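Side-chain contacts in nucleoporin NUP159 (Saccharomyces cerevisiae, PDB 1XIP), which is a nucleoporin of the nuclear pore complex whose N-terminal beta-propeller domain tethers the helicase Dbp5 to the pore for mRNA export: residues P29-E33 with K34-A38; Q66-R69 with D70-S74; V93-G97 with D98-V102. One frame throughout, in Å; residues are numbered along the deposited sequence.

Interaction 1 of 3, residues P29-E33 with K34-A38; sequences PSFNE and KLPFA
Lys34 comes first, its backbone N giving a hydrogen bond of 2.9 Å to Phe31 O. This bond closes a type I' beta turn, with Asn32 and Glu33 at its corners, both with positive phi. Just ahead of it, Ser30 OG accepts from Asn32 N at 2.9 Å, an ST turn that leads the chain into the beta turn. Lys34 CB packs beside the same Phe31 O. In the loop joining strand 18-26 of one propeller sheet to strand 43-46 of the next, the turn folds the chain back so that Leu35 lies over the Phe31 ring. Leu35 CD1 sits over one face, offset toward the rim, in a CH-pi contact 3.6 Å from the ring centroid, while the other branch, CD2, reaches Phe31 CB. A water bridges Glu33 O and Leu35 N, donating to the first and accepting from the second. Pro36 CD then meets the ring obliquely, 3.7 Å from Phe31 CE1. With CG set anti to its carbonyl carbon (chi1 -82°), Phe31 places its ring against both residues; an alanine here would probably leave Leu35 CD1 and Pro36 CD without the surface they pack on. Ile338 of strand 337-343 touches both Phe31 and Leu35, and Pro36 rests on Ile91.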
ATOM      1  N   PRO A  29      17.083   8.273  -6.956  1.00 18.49           N
ATOM      2  CA  PRO A  29      17.220   9.533  -6.217  1.00 18.53           C
ATOM      3  C   PRO A  29      16.116   9.720  -5.155  1.00 18.85           C
ATOM      4  O   PRO A  29      15.008   9.193  -5.276  1.00 18.20           O
ATOM      5  CB  PRO A  29      17.136  10.605  -7.311  1.00 18.27           C
ATOM      6  CG  PRO A  29      16.414   9.962  -8.426  1.00 19.06           C
ATOM      7  CD  PRO A  29      16.726   8.487  -8.371  1.00 18.64           C
ATOM      8  N   SER A  30      16.476  10.466  -4.108  1.00 19.49           N
ATOM      9  CA  SER A  30      15.612  10.795  -2.982  1.00 19.75           C
ATOM     10  C   SER A  30      14.579  11.864  -3.334  1.00 20.78           C
ATOM     11  O   SER A  30      14.769  12.657  -4.253  1.00 20.98           O
ATOM     12  CB  SER A  30      16.478  11.284  -1.817  1.00 19.50           C
ATOM     13  OG  SER A  30      15.694  11.717  -0.723  1.00 19.20           O
ATOM     14  N   PHE A  31      13.485  11.883  -2.579  1.00 21.79           N
ATOM     15  CA  PHE A  31      12.485  12.936  -2.661  1.00 22.46           C
ATOM     16  C   PHE A  31      12.875  14.149  -1.796  1.00 23.30           C
ATOM     17  O   PHE A  31      12.166  15.168  -1.790  1.00 23.50           O
ATOM     18  CB  PHE A  31      11.143  12.399  -2.182  1.00 22.00           C
ATOM     19  CG  PHE A  31      10.385  11.624  -3.217  1.00 21.73           C
ATOM     20  CD1 PHE A  31       9.714  12.281  -4.248  1.00 19.53           C
ATOM     21  CD2 PHE A  31      10.313  10.223  -3.150  1.00 21.46           C
ATOM     22  CE1 PHE A  31       8.985  11.566  -5.188  1.00 19.39           C
ATOM     23  CE2 PHE A  31       9.579   9.488  -4.106  1.00 19.49           C
ATOM     24  CZ  PHE A  31       8.916  10.162  -5.119  1.00 20.29           C
ATOM     25  N   ASN A  32      13.984  14.026  -1.063  1.00 24.04           N
ATOM     26  CA  ASN A  32      14.419  15.036  -0.106  1.00 25.36           C
ATOM     27  C   ASN A  32      13.283  15.589   0.743  1.00 26.01           C
ATOM     28  O   ASN A  32      13.217  16.790   1.010  1.00 26.35           O
ATOM     29  CB  ASN A  32      15.172  16.162  -0.805  1.00 25.44           C
ATOM     30  CG  ASN A  32      16.425  15.675  -1.495  1.00 27.08           C
ATOM     31  OD1 ASN A  32      16.607  15.893  -2.697  1.00 27.98           O
ATOM     32  ND2 ASN A  32      17.300  14.998  -0.742  1.00 28.28           N
ATOM     33  N   GLU A  33      12.387  14.691   1.151  1.00 26.88           N
ATOM     34  CA  GLU A  33      11.286  14.994   2.085  1.00 27.72           C
ATOM     35  C   GLU A  33      10.114  15.728   1.460  1.00 27.53           C
ATOM     36  O   GLU A  33       9.120  15.977   2.124  1.00 27.98           O
ATOM     37  CB  GLU A  33      11.791  15.698   3.353  1.00 27.63           C
ATOM     38  CG  GLU A  33      13.069  15.064   3.869  1.00 29.55           C
ATOM     39  CD  GLU A  33      13.460  15.505   5.251  1.00 31.80           C
ATOM     40  OE1 GLU A  33      13.218  16.677   5.610  1.00 32.83           O
ATOM     41  OE2 GLU A  33      14.037  14.661   5.966  1.00 33.69           O
ATOM     42  N   LYS A  34      10.217  16.016   0.168  1.00 27.50           N
ATOM     43  CA  LYS A  34       9.107  16.569  -0.595  1.00 27.92           C
ATOM     44  C   LYS A  34       8.489  15.487  -1.509  1.00 27.21           C
ATOM     45  O   LYS A  34       8.973  15.247  -2.613  1.00 27.55           O
ATOM     46  CB  LYS A  34       9.580  17.793  -1.395  1.00 28.40           C
ATOM     47  CG  LYS A  34       8.461  18.669  -1.933  1.00 31.11           C
ATOM     48  CD  LYS A  34       9.017  19.768  -2.873  1.00 34.91           C
ATOM     49  CE  LYS A  34       8.039  20.952  -3.019  1.00 36.06           C
ATOM     50  NZ  LYS A  34       8.396  21.840  -4.175  1.00 37.27           N
ATOM     51  N   LEU A  35       7.428  14.840  -1.021  1.00 26.22           N
ATOM     52  CA  LEU A  35       6.762  13.734  -1.714  1.00 25.26           C
ATOM     53  C   LEU A  35       5.426  14.216  -2.250  1.00 24.80           C
ATOM     54  O   LEU A  35       4.831  15.095  -1.649  1.00 24.85           O
ATOM     55  CB  LEU A  35       6.472  12.620  -0.724  1.00 24.68           C
ATOM     56  CG  LEU A  35       7.533  11.722  -0.107  1.00 25.20           C
ATOM     57  CD1 LEU A  35       7.890  10.623  -1.058  1.00 24.15           C
ATOM     58  CD2 LEU A  35       8.781  12.454   0.398  1.00 25.61           C
ATOM     59  N   PRO A  36       4.929  13.641  -3.350  1.00 24.33           N
ATOM     60  CA  PRO A  36       3.610  14.023  -3.870  1.00 24.13           C
ATOM     61  C   PRO A  36       2.529  13.676  -2.855  1.00 24.27           C
ATOM     62  O   PRO A  36       2.509  12.542  -2.374  1.00 25.33           O
ATOM     63  CB  PRO A  36       3.461  13.161  -5.127  1.00 23.84           C
ATOM     64  CG  PRO A  36       4.833  12.791  -5.491  1.00 23.59           C
ATOM     65  CD  PRO A  36       5.569  12.612  -4.191  1.00 24.12           C
ATOM     66  N   PHE A  37       1.669  14.637  -2.517  1.00 23.68           N
ATOM     67  CA  PHE A  37       0.646  14.441  -1.502  1.00 22.79           C
ATOM     68  C   PHE A  37      -0.462  13.532  -2.013  1.00 22.32           C
ATOM     69  O   PHE A  37      -1.537  13.980  -2.402  1.00 22.41           O
ATOM     70  CB  PHE A  37       0.082  15.788  -1.019  1.00 23.20           C
ATOM     71  CG  PHE A  37      -0.663  15.698   0.288  1.00 23.42           C
ATOM     72  CD1 PHE A  37      -0.007  15.331   1.463  1.00 24.12           C
ATOM     73  CD2 PHE A  37      -2.021  15.962   0.343  1.00 23.66           C
ATOM     74  CE1 PHE A  37      -0.705  15.230   2.671  1.00 23.75           C
ATOM     75  CE2 PHE A  37      -2.723  15.860   1.550  1.00 24.08           C
ATOM     76  CZ  PHE A  37      -2.060  15.487   2.708  1.00 23.72           C
ATOM     77  N   ALA A  38      -0.175  12.234  -2.001  1.00 21.69           N
ATOM     78  CA  ALA A  38      -1.081  11.194  -2.478  1.00 20.82           C
ATOM     79  C   ALA A  38      -0.581   9.914  -1.885  1.00 20.46           C
ATOM     80  O   ALA A  38       0.536   9.853  -1.348  1.00 21.27           O
ATOM     81  CB  ALA A  38      -1.047  11.105  -3.985  1.00 20.95           C
TER
HETATM   82  O   HOH W   1       6.584  15.542   1.534  1.00 21.16           O

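Interaction 2 of 3, residues Q66-R69 with D70-S74; sequences QLLR and DHITS
Thr73 hooks back onto Arg69 one helical turn earlier: its hydroxyl OG1 donates to Arg69 O at 2.8 Å, from 48° out of the carbonyl plane. Thr73 N grips the same oxygen at 3.0 Å, so two firm bonds hold one carbonyl near the end of the helix. The hydroxyl reaches it because OG1 stands between the backbone N and the carbonyl carbon (chi1 54°), turned back toward the preceding turn. It also lies at the edge of the Arg69 guanidinium, close to its plane, with NE at 3.8 Å from OG1. Ser74, the first residue to leave helical geometry, repeats the double grip on Asp70 O: OG at 2.7 Å and its backbone N come from opposite faces of the carbonyl plane. Behind these lie the regular i to i+4 bonds, Asp70 N to Gln66 O, His71 N to Leu67 O and Ile72 N to Leu68 O. On the buried side Leu68 and Ile72 lie side by side and point the same way, CD1 of the leucine 4.1 Å from CG1 of the isoleucine. Further out, Arg69 NH1 bonds to Thr346 OG1 and His71 ND1 to Thr77 O, tying side chains of the helix to neighbouring loops. Helix 65-73 follows strand 59-64 and packs on strands 18-26, 374-381 and 365-370 of a four-stranded sheet: Ile72 meets Leu375 and Ile377, Leu68 meets Tyr367, and Arg69 and Thr73 both touch Leu22.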
ATOM      1  N   GLN A  66      16.320 -10.202 -11.404  1.00 18.87           N
ATOM      2  CA  GLN A  66      17.506 -10.926 -10.922  1.00 19.53           C
ATOM      3  C   GLN A  66      18.651  -9.954 -10.647  1.00 18.91           C
ATOM      4  O   GLN A  66      19.418 -10.150  -9.720  1.00 18.25           O
ATOM      5  CB  GLN A  66      17.955 -11.997 -11.914  1.00 19.82           C
ATOM      6  CG  GLN A  66      19.034 -12.952 -11.399  1.00 23.31           C
ATOM      7  CD  GLN A  66      18.596 -13.749 -10.170  1.00 27.74           C
ATOM      8  OE1 GLN A  66      19.208 -13.644  -9.100  1.00 29.14           O
ATOM      9  NE2 GLN A  66      17.538 -14.544 -10.322  1.00 29.78           N
ATOM     10  N   LEU A  67      18.734  -8.902 -11.461  1.00 18.87           N
ATOM     11  CA  LEU A  67      19.753  -7.877 -11.319  1.00 18.94           C
ATOM     12  C   LEU A  67      19.566  -7.110 -10.026  1.00 18.74           C
ATOM     13  O   LEU A  67      20.509  -6.941  -9.258  1.00 19.38           O
ATOM     14  CB  LEU A  67      19.721  -6.919 -12.502  1.00 19.10           C
ATOM     15  CG  LEU A  67      20.999  -6.658 -13.302  1.00 20.19           C
ATOM     16  CD1 LEU A  67      22.208  -6.598 -12.383  1.00 22.72           C
ATOM     17  CD2 LEU A  67      21.199  -7.723 -14.379  1.00 20.23           C
ATOM     18  N   LEU A  68      18.350  -6.668  -9.767  1.00 18.26           N
ATOM     19  CA  LEU A  68      18.071  -5.913  -8.561  1.00 18.28           C
ATOM     20  C   LEU A  68      18.340  -6.752  -7.316  1.00 18.69           C
ATOM     21  O   LEU A  68      18.964  -6.287  -6.365  1.00 18.23           O
ATOM     22  CB  LEU A  68      16.635  -5.415  -8.585  1.00 18.26           C
ATOM     23  CG  LEU A  68      16.127  -4.644  -7.379  1.00 17.97           C
ATOM     24  CD1 LEU A  68      16.906  -3.359  -7.206  1.00 16.01           C
ATOM     25  CD2 LEU A  68      14.606  -4.390  -7.527  1.00 18.04           C
ATOM     26  N   ARG A  69      17.888  -8.000  -7.337  1.00 19.53           N
ATOM     27  CA  ARG A  69      18.164  -8.903  -6.235  1.00 20.52           C
ATOM     28  C   ARG A  69      19.667  -8.964  -5.968  1.00 20.70           C
ATOM     29  O   ARG A  69      20.104  -8.713  -4.853  1.00 21.56           O
ATOM     30  CB  ARG A  69      17.597 -10.292  -6.510  1.00 20.74           C
ATOM     31  CG  ARG A  69      17.435 -11.134  -5.262  1.00 22.69           C
ATOM     32  CD  ARG A  69      18.287 -12.395  -5.283  1.00 27.99           C
ATOM     33  NE  ARG A  69      18.565 -12.966  -3.954  1.00 30.06           N
ATOM     34  CZ  ARG A  69      17.933 -14.026  -3.434  1.00 30.42           C
ATOM     35  NH1 ARG A  69      16.953 -14.628  -4.114  1.00 29.73           N
ATOM     36  NH2 ARG A  69      18.276 -14.480  -2.226  1.00 29.15           N
ATOM     37  N   ASP A  70      20.448  -9.243  -7.011  1.00 20.61           N
ATOM     38  CA  ASP A  70      21.887  -9.440  -6.907  1.00 20.01           C
ATOM     39  C   ASP A  70      22.625  -8.173  -6.492  1.00 19.96           C
ATOM     40  O   ASP A  70      23.623  -8.235  -5.761  1.00 19.68           O
ATOM     41  CB  ASP A  70      22.438  -9.930  -8.241  1.00 19.87           C
ATOM     42  CG  ASP A  70      22.127 -11.389  -8.505  1.00 20.95           C
ATOM     43  OD1 ASP A  70      21.488 -12.043  -7.655  1.00 21.55           O
ATOM     44  OD2 ASP A  70      22.479 -11.976  -9.558  1.00 24.27           O
ATOM     45  N   HIS A  71      22.148  -7.033  -6.981  1.00 19.83           N
ATOM     46  CA  HIS A  71      22.708  -5.738  -6.609  1.00 19.71           C
ATOM     47  C   HIS A  71      22.557  -5.487  -5.101  1.00 20.29           C
ATOM     48  O   HIS A  71      23.483  -5.029  -4.434  1.00 19.84           O
ATOM     49  CB  HIS A  71      22.052  -4.608  -7.415  1.00 18.54           C
ATOM     50  CG  HIS A  71      22.528  -3.242  -7.033  1.00 18.20           C
ATOM     51  ND1 HIS A  71      23.827  -2.814  -7.247  1.00 17.52           N
ATOM     52  CD2 HIS A  71      21.886  -2.208  -6.439  1.00 17.22           C
ATOM     53  CE1 HIS A  71      23.959  -1.577  -6.803  1.00 17.01           C
ATOM     54  NE2 HIS A  71      22.796  -1.186  -6.305  1.00 16.54           N
ATOM     55  N   ILE A  72      21.384  -5.807  -4.573  1.00 21.49           N
ATOM     56  CA  ILE A  72      21.073  -5.540  -3.177  1.00 22.57           C
ATOM     57  C   ILE A  72      21.773  -6.523  -2.229  1.00 23.78           C
ATOM     58  O   ILE A  72      22.278  -6.126  -1.183  1.00 23.86           O
ATOM     59  CB  ILE A  72      19.548  -5.590  -2.967  1.00 22.27           C
ATOM     60  CG1 ILE A  72      18.835  -4.503  -3.782  1.00 21.57           C
ATOM     61  CG2 ILE A  72      19.205  -5.553  -1.492  1.00 21.97           C
ATOM     62  CD1 ILE A  72      18.971  -3.102  -3.259  1.00 22.53           C
ATOM     63  N   THR A  73      21.814  -7.797  -2.607  1.00 25.29           N
ATOM     64  CA  THR A  73      22.302  -8.843  -1.711  1.00 26.91           C
ATOM     65  C   THR A  73      23.812  -9.100  -1.774  1.00 28.20           C
ATOM     66  O   THR A  73      24.425  -9.467  -0.768  1.00 28.45           O
ATOM     67  CB  THR A  73      21.483 -10.155  -1.881  1.00 26.71           C
ATOM     68  OG1 THR A  73      21.478 -10.571  -3.253  1.00 26.02           O
ATOM     69  CG2 THR A  73      20.026  -9.891  -1.594  1.00 27.36           C
ATOM     70  N   SER A  74      24.408  -8.911  -2.946  1.00 30.07           N
ATOM     71  CA  SER A  74      25.870  -8.959  -3.075  1.00 31.71           C
ATOM     72  C   SER A  74      26.431  -7.538  -3.247  1.00 32.67           C
ATOM     73  O   SER A  74      25.676  -6.560  -3.262  1.00 32.79           O
ATOM     74  CB  SER A  74      26.293  -9.885  -4.229  1.00 31.70           C
ATOM     75  OG  SER A  74      26.110  -9.267  -5.497  1.00 32.97           O
TER

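Interaction 3 of 3, residues V93-G97 with D98-V102; sequences VCFHG and DQVLV
Four backbone hydrogen bonds join Cys94 to Leu101 and His96 to Gln99, the two hydrogen-bonded pairs of this antiparallel hairpin. Leu101 N reaches Cys94 O at 2.8 Å, and His96 N gives Gln99 O the straightest of the four, 169° at the hydrogen. Gln99 N to His96 O closes the turn. A CA-H...O contact, Phe95 CA to Gln99 O, lies between these pairs, and Val93 CA meets Leu101 O at 3.4 Å beyond them.

The closest apolar contacts fall in the non-hydrogen-bonded pairs. Val93 and Val102 lie alongside each other, CG2 to CG2 at 3.9 Å. Phe95 and Val100 do the same, with Val100 CG2 3.7 Å from Phe95 CD2; that methyl meets the ring obliquely, placed there by standing anti to the valine's carbonyl carbon. Val53 of the adjoining sheet packs on Val93, Phe95 and Val100. On the other face Cys94 SG lies beside Leu101 CB, and the His96 ring presents an edge toward Gln99 OE1, while its NE2 bonds to Asn137 OD1.

Gly97, with phi 58° and psi -130°, takes the first corner of a type II' turn from His96 to Gln99, and the hairpin forms the first two strands of a four-stranded antiparallel beta-propeller blade.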
ATOM      1  N   VAL A  93       2.578   2.793 -10.068  1.00 21.54           N
ATOM      2  CA  VAL A  93       3.430   2.085 -11.000  1.00 22.42           C
ATOM      3  C   VAL A  93       2.989   0.620 -10.916  1.00 23.17           C
ATOM      4  O   VAL A  93       2.686   0.137  -9.820  1.00 23.35           O
ATOM      5  CB  VAL A  93       4.901   2.309 -10.586  1.00 22.51           C
ATOM      6  CG1 VAL A  93       5.598   1.022 -10.126  1.00 23.24           C
ATOM      7  CG2 VAL A  93       5.658   3.056 -11.654  1.00 22.47           C
ATOM      8  N   CYS A  94       2.891  -0.068 -12.057  1.00 23.86           N
ATOM      9  CA  CYS A  94       2.399  -1.448 -12.055  1.00 24.92           C
ATOM     10  C   CYS A  94       2.394  -2.150 -13.412  1.00 24.72           C
ATOM     11  O   CYS A  94       2.158  -1.514 -14.436  1.00 25.07           O
ATOM     12  CB  CYS A  94       1.001  -1.510 -11.431  1.00 24.98           C
ATOM     13  SG  CYS A  94      -0.368  -1.565 -12.594  1.00 29.40           S
ATOM     14  N   PHE A  95       2.614  -3.470 -13.403  1.00 24.23           N
ATOM     15  CA  PHE A  95       2.573  -4.267 -14.628  1.00 23.98           C
ATOM     16  C   PHE A  95       1.160  -4.687 -14.945  1.00 24.61           C
ATOM     17  O   PHE A  95       0.404  -5.033 -14.050  1.00 25.02           O
ATOM     18  CB  PHE A  95       3.457  -5.507 -14.519  1.00 23.30           C
ATOM     19  CG  PHE A  95       4.917  -5.202 -14.370  1.00 22.89           C
ATOM     20  CD1 PHE A  95       5.501  -5.121 -13.105  1.00 23.43           C
ATOM     21  CD2 PHE A  95       5.707  -4.999 -15.475  1.00 22.34           C
ATOM     22  CE1 PHE A  95       6.849  -4.838 -12.956  1.00 23.43           C
ATOM     23  CE2 PHE A  95       7.055  -4.720 -15.343  1.00 23.97           C
ATOM     24  CZ  PHE A  95       7.633  -4.642 -14.074  1.00 24.59           C
ATOM     25  N   HIS A  96       0.815  -4.669 -16.230  1.00 25.31           N
ATOM     26  CA  HIS A  96      -0.506  -5.067 -16.702  1.00 25.81           C
ATOM     27  C   HIS A  96      -0.388  -5.650 -18.102  1.00 25.63           C
ATOM     28  O   HIS A  96      -0.118  -4.928 -19.055  1.00 26.04           O
ATOM     29  CB  HIS A  96      -1.458  -3.862 -16.724  1.00 25.92           C
ATOM     30  CG  HIS A  96      -2.809  -4.167 -17.309  1.00 28.75           C
ATOM     31  ND1 HIS A  96      -3.197  -3.732 -18.563  1.00 30.60           N
ATOM     32  CD2 HIS A  96      -3.862  -4.868 -16.813  1.00 30.13           C
ATOM     33  CE1 HIS A  96      -4.433  -4.143 -18.807  1.00 31.62           C
ATOM     34  NE2 HIS A  96      -4.859  -4.834 -17.761  1.00 31.02           N
ATOM     35  N   GLY A  97      -0.602  -6.949 -18.238  1.00 25.39           N
ATOM     36  CA  GLY A  97      -0.404  -7.582 -19.525  1.00 25.33           C
ATOM     37  C   GLY A  97       1.023  -7.336 -19.963  1.00 25.54           C
ATOM     38  O   GLY A  97       1.954  -7.521 -19.183  1.00 25.46           O
ATOM     39  N   ASP A  98       1.208  -6.875 -21.191  1.00 25.79           N
ATOM     40  CA  ASP A  98       2.555  -6.581 -21.672  1.00 26.01           C
ATOM     41  C   ASP A  98       2.927  -5.093 -21.578  1.00 24.65           C
ATOM     42  O   ASP A  98       3.713  -4.593 -22.363  1.00 24.18           O
ATOM     43  CB  ASP A  98       2.728  -7.114 -23.091  1.00 27.29           C
ATOM     44  CG  ASP A  98       3.041  -8.617 -23.118  1.00 31.62           C
ATOM     45  OD1 ASP A  98       2.109  -9.442 -22.900  1.00 35.32           O
ATOM     46  OD2 ASP A  98       4.199  -9.061 -23.340  1.00 35.92           O
ATOM     47  N   GLN A  99       2.361  -4.410 -20.591  1.00 23.78           N
ATOM     48  CA  GLN A  99       2.522  -2.979 -20.429  1.00 23.06           C
ATOM     49  C   GLN A  99       2.899  -2.629 -19.001  1.00 21.88           C
ATOM     50  O   GLN A  99       2.738  -3.434 -18.088  1.00 21.68           O
ATOM     51  CB  GLN A  99       1.203  -2.278 -20.748  1.00 23.74           C
ATOM     52  CG  GLN A  99       0.923  -2.065 -22.213  1.00 26.64           C
ATOM     53  CD  GLN A  99      -0.436  -1.409 -22.443  1.00 31.24           C
ATOM     54  OE1 GLN A  99      -1.270  -1.312 -21.519  1.00 31.56           O
ATOM     55  NE2 GLN A  99      -0.664  -0.953 -23.672  1.00 32.90           N
ATOM     56  N   VAL A 100       3.389  -1.413 -18.811  1.00 20.57           N
ATOM     57  CA  VAL A 100       3.560  -0.862 -17.483  1.00 19.72           C
ATOM     58  C   VAL A 100       2.713   0.414 -17.373  1.00 19.15           C
ATOM     59  O   VAL A 100       2.803   1.310 -18.213  1.00 19.45           O
ATOM     60  CB  VAL A 100       5.036  -0.557 -17.184  1.00 19.37           C
ATOM     61  CG1 VAL A 100       5.190   0.044 -15.819  1.00 19.87           C
ATOM     62  CG2 VAL A 100       5.853  -1.803 -17.254  1.00 20.03           C
ATOM     63  N   LEU A 101       1.877   0.497 -16.361  1.00 17.94           N
ATOM     64  CA  LEU A 101       1.140   1.718 -16.179  1.00 18.08           C
ATOM     65  C   LEU A 101       1.876   2.600 -15.203  1.00 18.07           C
ATOM     66  O   LEU A 101       2.415   2.121 -14.226  1.00 18.15           O
ATOM     67  CB  LEU A 101      -0.298   1.454 -15.736  1.00 18.26           C
ATOM     68  CG  LEU A 101      -1.101   0.528 -16.665  1.00 18.71           C
ATOM     69  CD1 LEU A 101      -2.485   0.319 -16.139  1.00 19.42           C
ATOM     70  CD2 LEU A 101      -1.142   1.074 -18.082  1.00 18.08           C
ATOM     71  N   VAL A 102       1.944   3.892 -15.519  1.00 18.03           N
ATOM     72  CA  VAL A 102       2.535   4.879 -14.644  1.00 17.41           C
ATOM     73  C   VAL A 102       1.537   6.014 -14.495  1.00 17.61           C
ATOM     74  O   VAL A 102       1.032   6.537 -15.474  1.00 17.46           O
ATOM     75  CB  VAL A 102       3.835   5.420 -15.211  1.00 17.29           C
ATOM     76  CG1 VAL A 102       4.317   6.633 -14.391  1.00 16.60           C
ATOM     77  CG2 VAL A 102       4.917   4.322 -15.250  1.00 17.53           C
TER

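Overall arrangement
All three contacts are local, within one continuous run of chain, and they follow one another in sequence without touching: their centres are 22 to 25 Å apart. Interaction 1 is a surface contact in the loop between two sheets, held by a turn and a leucine on an aromatic face. Interaction 2 is partly buried, on a helix packed against the sheet that contains strand 18-26; its chemistry is mainly hydroxyls and amides sharing carbonyls. Interaction 3, also partly buried, lies within a single sheet and combines strand pairing with packing of valines and a phenylalanine. Interaction 1 touches, through Pro36 on Ile91, the strand 90-96 that interaction 3 is built on.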